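Local coordinates for protein putative dehydratase (Salmonella enterica subsp. enterica serovar Enteritidis, PDB 3TW9) that dehydrates D-gluconate to 2-dehydro-3-deoxy-D-gluconate with low, magnesium-dependent activity and probably has no significant role in gluconate degradation in vivo, at residues 220-223 and 224-228. Numbering follows the deposited sequence.
Sequences DPDA and YAKSV
Lys226 folds back over the carbonyl of Asp222, one turn earlier in the helix, and shows how the opening turn of a helix can engage a long side chain. Lys226 N donates to Asp222 O at 3.1 Å. Lys226 CB lies 3.5 Å from Asp222 O, CG comes still closer, and CD begins to draw away. A final bend (chi4 79°) returns Lys226 NZ to within 3.7 Å of Asp222 CB. The ammonium and carboxylate do not form a salt bridge, since Lys226 NZ and Asp222 OD1 stay 4.3 Å apart; a water joins them instead, accepting from NZ and donating to OD1.

At the N-terminal end of the same turn, Asp220 is the N-cap. Its OD1 takes a nearly straight bond from Ala223 N (3.0 Å, 176°), arriving from above the carboxylate plane, and a weak one from Asp222 N, while OD2 is bound by Lys207 N. One turn on, Ser227 OG turns back to donate to Ala223 O at 2.7 Å, a carbonyl that also receives a weak bond from Ser227 N.

The Tyr224 side chain is buried, its OH hydrogen-bonded to His247 NE2 and its ring in a cation-pi contact with Arg252. These residues form the first turns of helix 221-239 in the enolase-type barrel domain, with Tyr224, Ala225 and Val228 packed against helix 255-265 and Tyr224 reaching toward strand 244-248, which carries the magnesium ligand Asp248.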
loop_
_atom_site.group_PDB
_atom_site.type_symbol
_atom_site.label_atom_id
_atom_site.label_comp_id
_atom_site.label_asym_id
_atom_site.label_seq_id
_atom_site.Cartn_x
_atom_site.Cartn_y
_atom_site.Cartn_z
ATOM N N ASP C 220 27.232 -30.328 -5.996
ATOM C CA ASP C 220 28.512 -29.683 -5.751
ATOM C C ASP C 220 28.383 -28.184 -6.008
ATOM O O ASP C 220 28.405 -27.748 -7.167
ATOM C CB ASP C 220 29.597 -30.271 -6.646
ATOM C CG ASP C 220 30.987 -29.768 -6.289
ATOM O OD1 ASP C 220 31.150 -28.613 -5.847
ATOM O OD2 ASP C 220 31.946 -30.527 -6.454
ATOM N N PRO C 221 28.275 -27.386 -4.926
ATOM C CA PRO C 221 28.016 -25.948 -5.088
ATOM C C PRO C 221 29.175 -25.185 -5.714
ATOM O O PRO C 221 28.954 -24.174 -6.375
ATOM C CB PRO C 221 27.779 -25.465 -3.646
ATOM C CG PRO C 221 28.461 -26.480 -2.783
ATOM C CD PRO C 221 28.351 -27.783 -3.507
ATOM N N ASP C 222 30.397 -25.664 -5.507
ATOM C CA ASP C 222 31.570 -24.994 -6.060
ATOM C C ASP C 222 31.727 -25.271 -7.557
ATOM O O ASP C 222 32.008 -24.351 -8.334
ATOM C CB ASP C 222 32.820 -25.352 -5.271
ATOM C CG ASP C 222 32.789 -24.787 -3.856
ATOM O OD1 ASP C 222 33.110 -23.594 -3.671
ATOM O OD2 ASP C 222 32.437 -25.536 -2.926
ATOM N N ALA C 223 31.511 -26.521 -7.975
ATOM C CA ALA C 223 31.471 -26.850 -9.412
ATOM C C ALA C 223 30.393 -26.022 -10.111
ATOM O O ALA C 223 30.637 -25.443 -11.171
ATOM C CB ALA C 223 31.208 -28.350 -9.630
ATOM N N TYR C 224 29.227 -25.934 -9.470
ATOM C CA TYR C 224 28.085 -25.179 -10.000
ATOM C C TYR C 224 28.472 -23.724 -10.236
ATOM O O TYR C 224 28.261 -23.174 -11.332
ATOM C CB TYR C 224 26.880 -25.299 -9.044
ATOM C CG TYR C 224 25.904 -24.138 -9.147
ATOM C CD1 TYR C 224 25.049 -24.000 -10.252
ATOM C CD2 TYR C 224 25.867 -23.146 -8.150
ATOM C CE1 TYR C 224 24.178 -22.917 -10.357
ATOM C CE2 TYR C 224 25.010 -22.060 -8.250
ATOM C CZ TYR C 224 24.171 -21.942 -9.358
ATOM O OH TYR C 224 23.302 -20.867 -9.448
ATOM N N ALA C 225 29.044 -23.097 -9.207
ATOM C CA ALA C 225 29.274 -21.656 -9.232
ATOM C C ALA C 225 30.346 -21.277 -10.257
ATOM O O ALA C 225 30.289 -20.198 -10.861
ATOM C CB ALA C 225 29.673 -21.181 -7.872
ATOM N N LYS C 226 31.316 -22.172 -10.446
ATOM C CA LYS C 226 32.386 -21.952 -11.417
ATOM C C LYS C 226 31.906 -22.191 -12.844
ATOM O O LYS C 226 32.538 -21.713 -13.795
ATOM C CB LYS C 226 33.606 -22.822 -11.095
ATOM C CG LYS C 226 34.333 -22.462 -9.802
ATOM C CD LYS C 226 35.560 -23.343 -9.603
ATOM C CE LYS C 226 36.244 -23.073 -8.275
ATOM N NZ LYS C 226 35.518 -23.739 -7.177
ATOM N N SER C 227 30.781 -22.896 -12.986
ATOM C CA SER C 227 30.244 -23.251 -14.304
ATOM C C SER C 227 29.176 -22.322 -14.864
ATOM O O SER C 227 28.979 -22.270 -16.079
ATOM C CB SER C 227 29.726 -24.686 -14.287
ATOM O OG SER C 227 30.775 -25.544 -13.870
ATOM N N VAL C 228 28.475 -21.608 -13.989
ATOM C CA VAL C 228 27.428 -20.689 -14.440
ATOM C C VAL C 228 27.919 -19.598 -15.418
ATOM O O VAL C 228 27.253 -19.373 -16.418
ATOM C CB VAL C 228 26.569 -20.115 -13.247
ATOM C CG1 VAL C 228 25.501 -19.088 -13.723
ATOM C CG2 VAL C 228 25.890 -21.231 -12.556
HETATM O O HOH W 1 33.200 -21.798 -6.290
#